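Local coordinates for DUF1780 domain-containing protein (Pseudomonas aeruginosa, PDB 1Y0K) that is of unknown function but belongs to a family of putative endonucleases with a probable PD-(D/E)XK nuclease-like fold, at residues R8-Q13 against G176-R181; D19-A24 against E30-Q35; E68-L73 against R123-N128; A112-R117 against A143-K148. All blocks are in the same frame, centred on the assembly; numbering follows the deposited sequence.

Contact 1 of 4, residues R8-Q13 against G176-R181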
loop_
_atom_site.group_PDB
_atom_site.type_symbol
_atom_site.label_atom_id
_atom_site.label_comp_id
_atom_site.label_asym_id
_atom_site.label_seq_id
_atom_site.Cartn_x
_atom_site.Cartn_y
_atom_site.Cartn_z
ATOM N N ARG A 8 -15.543 -4.933 -15.471
ATOM C CA ARG A 8 -14.907 -6.181 -15.920
ATOM C C ARG A 8 -13.417 -5.997 -16.202
ATOM O O ARG A 8 -12.604 -6.837 -15.822
ATOM C CB ARG A 8 -15.589 -6.740 -17.165
ATOM C CG ARG A 8 -16.846 -7.516 -16.863
ATOM C CD ARG A 8 -17.494 -8.051 -18.134
ATOM N NE ARG A 8 -18.797 -8.605 -17.800
ATOM C CZ ARG A 8 -19.967 -8.065 -18.126
ATOM N NH1 ARG A 8 -20.033 -6.958 -18.860
ATOM N NH2 ARG A 8 -21.085 -8.662 -17.730
ATOM N N LEU A 9 -13.069 -4.904 -16.878
ATOM C CA LEU A 9 -11.676 -4.569 -17.139
ATOM C C LEU A 9 -10.923 -4.481 -15.807
ATOM O O LEU A 9 -9.855 -5.062 -15.647
ATOM C CB LEU A 9 -11.583 -3.225 -17.884
ATOM C CG LEU A 9 -10.249 -2.772 -18.493
ATOM C CD1 LEU A 9 -10.467 -1.507 -19.338
ATOM C CD2 LEU A 9 -9.186 -2.520 -17.443
ATOM N N LEU A 10 -11.485 -3.748 -14.853
ATOM C CA LEU A 10 -10.818 -3.592 -13.558
ATOM C C LEU A 10 -10.698 -4.921 -12.792
ATOM O O LEU A 10 -9.711 -5.151 -12.096
ATOM C CB LEU A 10 -11.513 -2.522 -12.716
ATOM C CG LEU A 10 -11.538 -1.113 -13.311
ATOM C CD1 LEU A 10 -12.314 -0.183 -12.396
ATOM C CD2 LEU A 10 -10.109 -0.575 -13.540
ATOM N N THR A 11 -11.690 -5.796 -12.949
ATOM C CA THR A 11 -11.625 -7.145 -12.374
ATOM C C THR A 11 -10.521 -8.003 -13.007
ATOM O O THR A 11 -9.788 -8.688 -12.294
ATOM C CB THR A 11 -13.006 -7.860 -12.433
ATOM O OG1 THR A 11 -14.011 -6.993 -11.898
ATOM C CG2 THR A 11 -12.991 -9.150 -11.616
ATOM N N ARG A 12 -10.401 -7.976 -14.335
ATOM C CA ARG A 12 -9.326 -8.719 -15.014
ATOM C C ARG A 12 -7.949 -8.197 -14.601
ATOM O O ARG A 12 -7.012 -8.972 -14.393
ATOM C CB ARG A 12 -9.494 -8.675 -16.537
ATOM C CG ARG A 12 -10.728 -9.428 -17.034
ATOM C CD ARG A 12 -10.665 -9.682 -18.554
ATOM N NE ARG A 12 -10.320 -8.464 -19.280
ATOM C CZ ARG A 12 -11.192 -7.528 -19.645
ATOM N NH1 ARG A 12 -12.489 -7.662 -19.375
ATOM N NH2 ARG A 12 -10.752 -6.450 -20.280
ATOM N N GLN A 13 -7.840 -6.875 -14.480
ATOM C CA GLN A 13 -6.641 -6.225 -13.956
ATOM C C GLN A 13 -6.278 -6.751 -12.554
ATOM O O GLN A 13 -5.113 -7.094 -12.286
ATOM C CB GLN A 13 -6.863 -4.714 -13.924
ATOM C CG GLN A 13 -5.712 -3.890 -13.354
ATOM C CD GLN A 13 -5.875 -2.425 -13.683
ATOM O OE1 GLN A 13 -5.309 -1.936 -14.665
ATOM N NE2 GLN A 13 -6.675 -1.720 -12.887
ATOM N N GLY A 176 -2.317 0.079 -5.104
ATOM C CA GLY A 176 -2.952 -1.050 -5.768
ATOM C C GLY A 176 -2.996 -0.764 -7.252
ATOM O O GLY A 176 -2.492 0.256 -7.701
ATOM N N PRO A 177 -3.604 -1.668 -8.032
ATOM C CA PRO A 177 -3.649 -1.422 -9.469
ATOM C C PRO A 177 -4.372 -0.120 -9.835
ATOM O O PRO A 177 -4.056 0.490 -10.864
ATOM C CB PRO A 177 -4.377 -2.662 -10.017
ATOM C CG PRO A 177 -4.165 -3.732 -8.939
ATOM C CD PRO A 177 -4.218 -2.952 -7.653
ATOM N N THR A 178 -5.301 0.336 -8.997
ATOM C CA THR A 178 -6.101 1.519 -9.354
ATOM C C THR A 178 -5.636 2.846 -8.757
ATOM O O THR A 178 -6.054 3.900 -9.225
ATOM C CB THR A 178 -7.587 1.348 -8.994
ATOM O OG1 THR A 178 -7.715 1.167 -7.577
ATOM C CG2 THR A 178 -8.176 0.127 -9.716
ATOM N N PHE A 179 -4.797 2.807 -7.722
ATOM C CA PHE A 179 -4.469 4.050 -7.011
ATOM C C PHE A 179 -3.293 3.891 -6.061
ATOM O O PHE A 179 -2.876 2.777 -5.764
ATOM C CB PHE A 179 -5.687 4.548 -6.220
ATOM C CG PHE A 179 -5.850 3.884 -4.878
ATOM C CD1 PHE A 179 -5.483 4.557 -3.712
ATOM C CD2 PHE A 179 -6.334 2.584 -4.784
ATOM C CE1 PHE A 179 -5.619 3.951 -2.466
ATOM C CE2 PHE A 179 -6.476 1.958 -3.530
ATOM C CZ PHE A 179 -6.113 2.646 -2.375
ATOM N N ALA A 180 -2.771 5.026 -5.597
ATOM C CA ALA A 180 -1.820 5.063 -4.482
ATOM C C ALA A 180 -2.155 6.264 -3.606
ATOM O O ALA A 180 -2.668 7.285 -4.087
ATOM C CB ALA A 180 -0.405 5.150 -4.992
ATOM N N ARG A 181 -1.901 6.132 -2.310
ATOM C CA ARG A 181 -2.116 7.237 -1.394
ATOM C C ARG A 181 -1.222 7.081 -0.176
ATOM O O ARG A 181 -1.119 5.991 0.391
ATOM C CB ARG A 181 -3.583 7.296 -0.951
ATOM C CG ARG A 181 -3.878 8.421 0.042
ATOM C CD ARG A 181 -5.353 8.413 0.460
ATOM N NE ARG A 181 -5.618 9.423 1.483
ATOM C CZ ARG A 181 -5.996 10.677 1.228
ATOM N NH1 ARG A 181 -6.203 11.089 -0.019
ATOM N NH2 ARG A 181 -6.192 11.522 2.231
#
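With chi1 at 178° and chi2 at 166°, Gln13 reaches straight out from helix 3-23, and its flank and amide come to rest against Pro177 and Thr178. These two residues are the corners of a type I turn that closes the beta hairpin between strands 171-175 and 179-185. The hairpin is closed by Gly176 N donating to Phe179 O at 2.8 Å, the turn bond proper, from Phe179 N to Gly176 O, being weak. Proline suits the first corner because its ring already fixes the phi angle needed there, and it offers a compact apolar surface to the helix. Gln13 CG and NE2 both lie 3.8 Å from Pro177 CB, so the long side chain spans that carbon obliquely without bonding to it. Its polar end is served elsewhere, since OE1 accepts a hydrogen bond from the backbone of Gly206, which ties down the orientation of the amide. Glutamine thus joins a long aliphatic arm to an end able to hold the C-terminal loop. Thr178 supplies a methyl group to the contact, with CG2 4.0 Å from Gln13 NE2. Pro177 also packs on Phe144 and Asn146 of strand 140-146, setting the turn between that strand and the helix. One turn back along the helix, Leu10 adds a looser apolar touch, its CD2 4.3 Å from Thr178 CG2.

Contact 2 of 4, residues D19-A24 against E30-Q35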
loop_
_atom_site.group_PDB
_atom_site.type_symbol
_atom_site.label_atom_id
_atom_site.label_comp_id
_atom_site.label_asym_id
_atom_site.label_seq_id
_atom_site.Cartn_x
_atom_site.Cartn_y
_atom_site.Cartn_z
ATOM N N ASP A 19 -2.366 -13.082 -10.022
ATOM C CA ASP A 19 -1.618 -14.137 -10.709
ATOM C C ASP A 19 -0.116 -13.912 -10.571
ATOM O O ASP A 19 0.627 -14.847 -10.280
ATOM C CB ASP A 19 -2.051 -14.249 -12.172
ATOM C CG ASP A 19 -3.454 -14.818 -12.319
ATOM O OD1 ASP A 19 -3.958 -15.430 -11.351
ATOM O OD2 ASP A 19 -4.060 -14.660 -13.404
ATOM N N PHE A 20 0.319 -12.666 -10.728
ATOM C CA PHE A 20 1.727 -12.323 -10.509
ATOM C C PHE A 20 2.195 -12.560 -9.067
ATOM O O PHE A 20 3.248 -13.175 -8.839
ATOM C CB PHE A 20 2.035 -10.877 -10.918
ATOM C CG PHE A 20 3.363 -10.388 -10.403
ATOM C CD1 PHE A 20 4.551 -10.776 -11.025
ATOM C CD2 PHE A 20 3.432 -9.593 -9.262
ATOM C CE1 PHE A 20 5.783 -10.353 -10.533
ATOM C CE2 PHE A 20 4.663 -9.170 -8.762
ATOM C CZ PHE A 20 5.837 -9.543 -9.404
ATOM N N LEU A 21 1.427 -12.068 -8.096
ATOM C CA LEU A 21 1.832 -12.149 -6.688
ATOM C C LEU A 21 1.920 -13.588 -6.196
ATOM O O LEU A 21 2.837 -13.942 -5.452
ATOM C CB LEU A 21 0.882 -11.358 -5.784
ATOM C CG LEU A 21 0.760 -9.845 -5.976
ATOM C CD1 LEU A 21 -0.338 -9.306 -5.074
ATOM C CD2 LEU A 21 2.094 -9.118 -5.731
ATOM N N SER A 22 0.972 -14.414 -6.629
ATOM C CA SER A 22 0.895 -15.796 -6.163
ATOM C C SER A 22 2.092 -16.619 -6.648
ATOM O O SER A 22 2.409 -17.657 -6.067
ATOM C CB SER A 22 -0.428 -16.436 -6.599
ATOM O OG SER A 22 -0.463 -16.590 -8.007
ATOM N N ASN A 23 2.770 -16.142 -7.688
ATOM C CA ASN A 23 3.910 -16.863 -8.262
ATOM C C ASN A 23 5.277 -16.214 -8.013
ATOM O O ASN A 23 6.315 -16.807 -8.318
ATOM C CB ASN A 23 3.694 -17.088 -9.763
ATOM C CG ASN A 23 2.504 -17.995 -10.055
ATOM O OD1 ASN A 23 1.665 -17.680 -10.901
ATOM N ND2 ASN A 23 2.423 -19.121 -9.352
ATOM N N ALA A 24 5.273 -15.002 -7.463
ATOM C CA ALA A 24 6.508 -14.253 -7.221
ATOM C C ALA A 24 7.214 -14.743 -5.960
ATOM O O ALA A 24 6.577 -15.295 -5.063
ATOM C CB ALA A 24 6.209 -12.766 -7.114
ATOM N N GLU A 30 7.842 -8.033 -2.467
ATOM C CA GLU A 30 7.854 -6.849 -1.611
ATOM C C GLU A 30 8.543 -5.672 -2.292
ATOM O O GLU A 30 8.040 -4.542 -2.241
ATOM C CB GLU A 30 8.485 -7.178 -0.252
ATOM C CG GLU A 30 7.566 -8.048 0.600
ATOM C CD GLU A 30 8.299 -8.952 1.577
ATOM O OE1 GLU A 30 9.548 -8.885 1.670
ATOM O OE2 GLU A 30 7.607 -9.755 2.246
ATOM N N ARG A 31 9.669 -5.939 -2.951
ATOM C CA ARG A 31 10.372 -4.902 -3.714
ATOM C C ARG A 31 9.498 -4.399 -4.870
ATOM O O ARG A 31 9.438 -3.195 -5.144
ATOM C CB ARG A 31 11.703 -5.431 -4.248
ATOM C CG ARG A 31 12.644 -4.323 -4.697
ATOM C CD ARG A 31 13.586 -4.780 -5.785
ATOM N NE ARG A 31 12.822 -5.149 -6.968
ATOM C CZ ARG A 31 12.633 -6.391 -7.381
ATOM N NH1 ARG A 31 11.878 -6.619 -8.444
ATOM N NH2 ARG A 31 13.197 -7.404 -6.737
ATOM N N TRP A 32 8.799 -5.319 -5.525
ATOM C CA TRP A 32 7.917 -4.970 -6.631
ATOM C C TRP A 32 6.853 -3.983 -6.139
ATOM O O TRP A 32 6.596 -2.990 -6.802
ATOM C CB TRP A 32 7.289 -6.247 -7.220
ATOM C CG TRP A 32 6.228 -6.054 -8.295
ATOM C CD1 TRP A 32 6.418 -6.074 -9.643
ATOM C CD2 TRP A 32 4.820 -5.879 -8.088
ATOM N NE1 TRP A 32 5.214 -5.891 -10.300
ATOM C CE2 TRP A 32 4.217 -5.774 -9.365
ATOM C CE3 TRP A 32 4.006 -5.794 -6.942
ATOM C CZ2 TRP A 32 2.838 -5.584 -9.531
ATOM C CZ3 TRP A 32 2.624 -5.610 -7.103
ATOM C CH2 TRP A 32 2.055 -5.509 -8.393
ATOM N N VAL A 33 6.262 -4.241 -4.972
ATOM C CA VAL A 33 5.263 -3.317 -4.405
ATOM C C VAL A 33 5.870 -1.920 -4.203
ATOM O O VAL A 33 5.266 -0.902 -4.570
ATOM C CB VAL A 33 4.684 -3.839 -3.074
ATOM C CG1 VAL A 33 3.832 -2.770 -2.400
ATOM C CG2 VAL A 33 3.838 -5.095 -3.323
ATOM N N CYS A 34 7.059 -1.878 -3.613
ATOM C CA CYS A 34 7.761 -0.613 -3.408
ATOM C C CYS A 34 7.992 0.105 -4.740
ATOM O O CYS A 34 7.767 1.303 -4.838
ATOM C CB CYS A 34 9.084 -0.843 -2.673
ATOM S SG CYS A 34 8.845 -1.445 -0.975
ATOM N N GLN A 35 8.440 -0.621 -5.761
ATOM C CA GLN A 35 8.653 0.018 -7.067
ATOM C C GLN A 35 7.368 0.605 -7.635
ATOM O O GLN A 35 7.373 1.730 -8.128
ATOM C CB GLN A 35 9.260 -0.962 -8.065
ATOM C CG GLN A 35 10.736 -1.215 -7.843
ATOM C CD GLN A 35 11.328 -2.037 -8.972
ATOM O OE1 GLN A 35 11.209 -1.682 -10.148
ATOM N NE2 GLN A 35 11.952 -3.133 -8.627
#
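Phe20 and Trp32 pack their rings together across a helical hairpin, in which helix 3-23 turns back through a short link into helix 26-40. Both aromatic side chains carry CG opposite the backbone N (chi1 166° in Phe20, 174° in Trp32), which swings each ring out into the gap between the helices. There they slide past one another in opposite directions, with the Phe20 plane tilted 37° from the indole five-membered ring. Phe20 CE2 stands 3.3 Å above the indole plane of Trp32, over its centre, while Phe20 CZ lies 3.5 Å from Trp32 CD1. Large flat groups suit this partly exposed site because they can bridge the helices over a broad surface. Leu21 holds CG anti to its carbonyl carbon, and its branched end comes nearer the tryptophan, crossing it at about a right angle. Trp32 also meets Phe144 edge-to-face and Arg36 by a cation-pi contact. At the benzo end of the indole, Leu21 CD2 sits 3.8 Å from Trp32 CZ3.

Contact 3 of 4, residues E68-L73 against R123-N128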
loop_
_atom_site.group_PDB
_atom_site.type_symbol
_atom_site.label_atom_id
_atom_site.label_comp_id
_atom_site.label_asym_id
_atom_site.label_seq_id
_atom_site.Cartn_x
_atom_site.Cartn_y
_atom_site.Cartn_z
ATOM N N GLU A 68 7.683 -1.552 5.388
ATOM C CA GLU A 68 7.116 -2.773 5.930
ATOM C C GLU A 68 5.900 -3.096 5.064
ATOM O O GLU A 68 4.866 -2.430 5.145
ATOM C CB GLU A 68 6.735 -2.535 7.393
ATOM C CG GLU A 68 5.901 -3.620 8.073
ATOM C CD GLU A 68 6.694 -4.835 8.452
ATOM O OE1 GLU A 68 7.887 -4.944 8.056
ATOM O OE2 GLU A 68 6.109 -5.688 9.167
ATOM N N VAL A 69 6.056 -4.097 4.212
ATOM C CA VAL A 69 5.094 -4.338 3.129
ATOM C C VAL A 69 4.102 -5.434 3.504
ATOM O O VAL A 69 4.496 -6.513 3.965
ATOM C CB VAL A 69 5.839 -4.705 1.828
ATOM C CG1 VAL A 69 4.860 -5.097 0.714
ATOM C CG2 VAL A 69 6.724 -3.523 1.397
ATOM N N PHE A 70 2.813 -5.159 3.325
ATOM C CA PHE A 70 1.816 -6.204 3.547
ATOM C C PHE A 70 0.736 -6.184 2.472
ATOM O O PHE A 70 0.577 -5.193 1.765
ATOM C CB PHE A 70 1.239 -6.139 4.966
ATOM C CG PHE A 70 0.408 -4.915 5.251
ATOM C CD1 PHE A 70 -0.985 -5.011 5.322
ATOM C CD2 PHE A 70 1.014 -3.675 5.492
ATOM C CE1 PHE A 70 -1.770 -3.886 5.626
ATOM C CE2 PHE A 70 0.236 -2.531 5.781
ATOM C CZ PHE A 70 -1.154 -2.638 5.842
ATOM N N PHE A 71 0.027 -7.303 2.343
ATOM C CA PHE A 71 -0.945 -7.492 1.268
ATOM C C PHE A 71 -2.350 -7.591 1.815
ATOM O O PHE A 71 -2.605 -8.318 2.793
ATOM C CB PHE A 71 -0.581 -8.719 0.431
ATOM C CG PHE A 71 0.754 -8.595 -0.242
ATOM C CD1 PHE A 71 1.932 -8.895 0.451
ATOM C CD2 PHE A 71 0.840 -8.160 -1.563
ATOM C CE1 PHE A 71 3.184 -8.747 -0.165
ATOM C CE2 PHE A 71 2.083 -8.020 -2.188
ATOM C CZ PHE A 71 3.252 -8.319 -1.480
ATOM N N VAL A 72 -3.242 -6.823 1.195
ATOM C CA VAL A 72 -4.660 -6.764 1.554
ATOM C C VAL A 72 -5.430 -7.272 0.342
ATOM O O VAL A 72 -5.671 -6.532 -0.611
ATOM C CB VAL A 72 -5.092 -5.329 1.933
ATOM C CG1 VAL A 72 -6.579 -5.289 2.341
ATOM C CG2 VAL A 72 -4.219 -4.788 3.072
ATOM N N LEU A 73 -5.770 -8.556 0.381
ATOM C CA LEU A 73 -6.434 -9.220 -0.739
ATOM C C LEU A 73 -7.790 -9.776 -0.305
ATOM O O LEU A 73 -8.186 -9.629 0.854
ATOM C CB LEU A 73 -5.536 -10.336 -1.302
ATOM C CG LEU A 73 -4.066 -9.995 -1.574
ATOM C CD1 LEU A 73 -3.262 -11.253 -1.904
ATOM C CD2 LEU A 73 -3.960 -8.988 -2.700
ATOM N N ARG A 123 -3.451 -4.425 13.151
ATOM C CA ARG A 123 -3.621 -4.777 14.574
ATOM C C ARG A 123 -2.680 -5.911 14.998
ATOM O O ARG A 123 -2.061 -5.839 16.065
ATOM C CB ARG A 123 -5.074 -5.163 14.876
ATOM C CG ARG A 123 -6.033 -3.979 14.782
ATOM C CD ARG A 123 -7.494 -4.412 14.841
ATOM N NE ARG A 123 -8.390 -3.291 14.552
ATOM C CZ ARG A 123 -9.573 -3.406 13.954
ATOM N NH1 ARG A 123 -10.027 -4.594 13.572
ATOM N NH2 ARG A 123 -10.300 -2.324 13.723
ATOM N N LYS A 124 -2.579 -6.941 14.159
ATOM C CA LYS A 124 -1.716 -8.092 14.432
ATOM C C LYS A 124 -0.251 -7.672 14.465
ATOM O O LYS A 124 0.501 -8.060 15.374
ATOM C CB LYS A 124 -1.908 -9.193 13.388
ATOM C CG LYS A 124 -3.241 -9.934 13.449
ATOM C CD LYS A 124 -3.282 -11.023 12.367
ATOM C CE LYS A 124 -4.574 -11.846 12.416
ATOM N NZ LYS A 124 -4.588 -12.832 13.542
ATOM N N LYS A 125 0.158 -6.872 13.477
ATOM C CA LYS A 125 1.539 -6.346 13.460
ATOM C C LYS A 125 1.850 -5.485 14.676
ATOM O O LYS A 125 2.874 -5.683 15.338
ATOM C CB LYS A 125 1.801 -5.518 12.203
ATOM C CG LYS A 125 1.923 -6.299 10.926
ATOM C CD LYS A 125 2.424 -5.353 9.829
ATOM C CE LYS A 125 2.650 -6.063 8.509
ATOM N NZ LYS A 125 3.743 -7.075 8.582
ATOM N N ALA A 126 0.979 -4.517 14.966
ATOM C CA ALA A 126 1.170 -3.653 16.116
ATOM C C ALA A 126 1.359 -4.495 17.387
ATOM O O ALA A 126 2.278 -4.244 18.171
ATOM C CB ALA A 126 0.008 -2.695 16.266
ATOM N N HIS A 127 0.516 -5.510 17.563
ATOM C CA HIS A 127 0.640 -6.426 18.715
ATOM C C HIS A 127 1.968 -7.178 18.728
ATOM O O HIS A 127 2.691 -7.135 19.729
ATOM C CB HIS A 127 -0.508 -7.440 18.757
ATOM C CG HIS A 127 -0.352 -8.465 19.841
ATOM N ND1 HIS A 127 -0.448 -8.146 21.177
ATOM C CD2 HIS A 127 -0.064 -9.788 19.788
ATOM C CE1 HIS A 127 -0.251 -9.233 21.903
ATOM N NE2 HIS A 127 -0.012 -10.243 21.085
ATOM N N ASN A 128 2.266 -7.868 17.627
ATOM C CA ASN A 128 3.488 -8.668 17.511
ATOM C C ASN A 128 4.725 -7.822 17.784
ATOM O O ASN A 128 5.621 -8.236 18.522
ATOM C CB ASN A 128 3.589 -9.337 16.132
ATOM C CG ASN A 128 2.597 -10.491 15.946
ATOM O OD1 ASN A 128 2.014 -11.000 16.906
ATOM N ND2 ASN A 128 2.422 -10.916 14.700
HETATM O O HOH W 1 5.819 -7.346 6.005
#
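Lys125 and Glu68 form a salt bridge between helix 119-132 and strand 65-73, with Lys125 NZ donating to Glu68 OE2 over 2.8 Å. The place of OE2 is less sure, as it lies too close to another atom of the model. Lysine has the length for this span: its chain runs straight to CE and bends at the last torsion (chi4 -65°), turning the ammonium toward the carboxylate, while Glu68 bends at chi2 (76°) and approaches from the opposite direction. A water lies 2.6 Å from Val69 O, to which it can donate, and takes a weak bond from Lys125 NZ. The arrangement is consistent with the PD-(D/E)XK fold: Asp59 and Glu68 could correspond to its two acidic positions, their carboxylates lie close together, and Lys125 may supply from a helix the lysine that the motif usually carries on the strand. Whether the three act in catalysis is not established. Apolar contact comes from Phe70, whose CB lies 3.8 Å from Lys125 CE as the lysine stem runs past. The aromatic residue suits this buried strand face, since it shields the aliphatic part of the lysine and also packs on Thr121 and Leu122 of the same helix.

Contact 4 of 4, residues A112-R117 against A143-K148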
loop_
_atom_site.group_PDB
_atom_site.type_symbol
_atom_site.label_atom_id
_atom_site.label_comp_id
_atom_site.label_asym_id
_atom_site.label_seq_id
_atom_site.Cartn_x
_atom_site.Cartn_y
_atom_site.Cartn_z
ATOM N N ALA A 112 -13.445 5.083 3.294
ATOM C CA ALA A 112 -13.428 4.729 4.707
ATOM C C ALA A 112 -13.399 3.214 4.892
ATOM O O ALA A 112 -12.606 2.692 5.679
ATOM C CB ALA A 112 -14.648 5.342 5.420
ATOM N N GLU A 113 -14.263 2.518 4.158
ATOM C CA GLU A 113 -14.349 1.058 4.244
ATOM C C GLU A 113 -13.101 0.399 3.650
ATOM O O GLU A 113 -12.618 -0.600 4.184
ATOM C CB GLU A 113 -15.621 0.541 3.560
ATOM C CG GLU A 113 -16.913 0.633 4.389
ATOM C CD GLU A 113 -17.408 2.051 4.629
ATOM O OE1 GLU A 113 -17.087 2.962 3.833
ATOM O OE2 GLU A 113 -18.127 2.262 5.629
ATOM N N LEU A 114 -12.572 0.974 2.567
ATOM C CA LEU A 114 -11.326 0.499 1.954
ATOM C C LEU A 114 -10.168 0.590 2.957
ATOM O O LEU A 114 -9.409 -0.361 3.166
ATOM C CB LEU A 114 -11.005 1.342 0.718
ATOM C CG LEU A 114 -9.709 1.043 -0.029
ATOM C CD1 LEU A 114 -9.759 -0.358 -0.620
ATOM C CD2 LEU A 114 -9.479 2.097 -1.125
ATOM N N GLN A 115 -10.051 1.749 3.581
ATOM C CA GLN A 115 -9.024 1.992 4.577
ATOM C C GLN A 115 -9.157 1.036 5.767
ATOM O O GLN A 115 -8.148 0.587 6.327
ATOM C CB GLN A 115 -9.127 3.456 5.010
ATOM C CG GLN A 115 -8.249 3.910 6.146
ATOM C CD GLN A 115 -8.239 5.419 6.226
ATOM O OE1 GLN A 115 -7.659 6.077 5.370
ATOM N NE2 GLN A 115 -8.909 5.974 7.230
ATOM N N ALA A 116 -10.398 0.692 6.115
ATOM C CA ALA A 116 -10.667 -0.225 7.228
ATOM C C ALA A 116 -10.234 -1.667 6.944
ATOM O O ALA A 116 -10.031 -2.456 7.864
ATOM C CB ALA A 116 -12.153 -0.175 7.607
ATOM N N ARG A 117 -10.099 -2.013 5.669
ATOM C CA ARG A 117 -9.635 -3.338 5.275
ATOM C C ARG A 117 -8.207 -3.633 5.751
ATOM O O ARG A 117 -7.799 -4.796 5.804
ATOM C CB ARG A 117 -9.713 -3.531 3.760
ATOM C CG ARG A 117 -11.126 -3.600 3.197
ATOM C CD ARG A 117 -11.877 -4.843 3.662
ATOM N NE ARG A 117 -13.174 -4.963 2.988
ATOM C CZ ARG A 117 -13.404 -5.769 1.961
ATOM N NH1 ARG A 117 -12.431 -6.541 1.482
ATOM N NH2 ARG A 117 -14.609 -5.805 1.403
ATOM N N ALA A 143 0.826 -0.904 2.220
ATOM C CA ALA A 143 -0.135 -1.965 1.906
ATOM C C ALA A 143 -0.323 -2.051 0.410
ATOM O O ALA A 143 -0.592 -1.025 -0.228
ATOM C CB ALA A 143 -1.493 -1.661 2.559
ATOM N N PHE A 144 -0.195 -3.255 -0.158
ATOM C CA PHE A 144 -0.649 -3.477 -1.537
ATOM C C PHE A 144 -2.078 -4.008 -1.461
ATOM O O PHE A 144 -2.322 -5.096 -0.927
ATOM C CB PHE A 144 0.258 -4.442 -2.306
ATOM C CG PHE A 144 -0.176 -4.641 -3.732
ATOM C CD1 PHE A 144 0.229 -3.737 -4.712
ATOM C CD2 PHE A 144 -1.002 -5.704 -4.088
ATOM C CE1 PHE A 144 -0.181 -3.890 -6.041
ATOM C CE2 PHE A 144 -1.415 -5.865 -5.423
ATOM C CZ PHE A 144 -1.004 -4.952 -6.390
ATOM N N VAL A 145 -3.010 -3.196 -1.942
ATOM C CA VAL A 145 -4.431 -3.456 -1.814
ATOM C C VAL A 145 -5.019 -3.848 -3.179
ATOM O O VAL A 145 -4.976 -3.073 -4.143
ATOM C CB VAL A 145 -5.182 -2.231 -1.219
ATOM C CG1 VAL A 145 -6.653 -2.587 -0.947
ATOM C CG2 VAL A 145 -4.520 -1.765 0.068
ATOM N N ASN A 146 -5.586 -5.050 -3.242
ATOM C CA ASN A 146 -6.110 -5.585 -4.491
ATOM C C ASN A 146 -7.275 -6.532 -4.222
ATOM O O ASN A 146 -7.081 -7.660 -3.794
ATOM C CB ASN A 146 -5.007 -6.290 -5.287
ATOM C CG ASN A 146 -5.477 -6.727 -6.660
ATOM O OD1 ASN A 146 -6.106 -5.952 -7.387
ATOM N ND2 ASN A 146 -5.194 -7.975 -7.013
ATOM N N LEU A 147 -8.482 -6.045 -4.481
ATOM C CA LEU A 147 -9.703 -6.780 -4.164
ATOM C C LEU A 147 -10.408 -7.114 -5.460
ATOM O O LEU A 147 -10.686 -6.219 -6.249
ATOM C CB LEU A 147 -10.624 -5.929 -3.278
ATOM C CG LEU A 147 -10.018 -5.303 -2.008
ATOM C CD1 LEU A 147 -11.002 -4.351 -1.341
ATOM C CD2 LEU A 147 -9.548 -6.369 -1.018
ATOM N N LYS A 148 -10.692 -8.393 -5.692
ATOM C CA LYS A 148 -11.434 -8.771 -6.893
ATOM C C LYS A 148 -12.916 -8.382 -6.757
ATOM O O LYS A 148 -13.575 -8.087 -7.758
ATOM C CB LYS A 148 -11.268 -10.265 -7.205
ATOM C CG LYS A 148 -11.850 -10.677 -8.561
ATOM C CD LYS A 148 -11.573 -12.132 -8.920
ATOM C CE LYS A 148 -12.366 -12.581 -10.145
ATOM N NZ LYS A 148 -13.851 -12.478 -9.998
#
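Leu114 lays its CD1 methyl against Val145 of strand 140-146 and Leu147 just beyond it, 3.8 Å from Val145 CG1 and 4.2 Å from Leu147 CD1. Branched apolar residues suit these buried positions, where methyl groups can interlock without polar atoms to satisfy. Beside them Arg117 lies against Leu147: Arg117 NH1 is 3.8 Å from Leu147 CD2, and Leu147 CD1 stands over one face of the guanidinium. A flat, long arginine is apt at this exposed position, since its face can lie on a leucine and its nitrogens remain near the surface. The torsions place these groups: Arg117 bends at chi2 (-67°), and Leu114 has chi1 at 177°, which brings its branch nearer the strand than its CB alone would. Further out, Gln115 anchors the helix, its carbonyl accepting from Tyr164 OH and its NE2 donating to Pro159 O, while Lys148 N bonds to Asp74 OD1 beyond the strand. Helix 111-116 and the following Arg117 pack against one face of central strand 140-146, Arg117 touching Val72 of strand 65-73 and Leu114 touching Phe179 of strand 179-185, while Phe144 and Asn146 point to helix 3-23 on the other face.

Three of the four contacts include parts of one mixed sheet, and the fourth, contact 2, joins two helices on its face. Strands 65-73 and 140-146 are parallel neighbours, and backbone bonding between Phe70, Val72 and Phe144 joins contacts 3 and 4, whose centres are 13 Å apart. Helix 3-23 serves contacts 1 and 2, 15 Å apart between centres, and packs with helix 26-40 on one sheet face; helices 111-116 and 119-132 occupy the other. Contact 1 joins segments 163 residues apart and encloses the rest: contact 2 closes first, then contacts 3 and 4 interleave. Contacts 2 and 4 meet at strand 140-146 from its opposite faces. The result is an alpha/beta/alpha sandwich, consistent with a nuclease-like core.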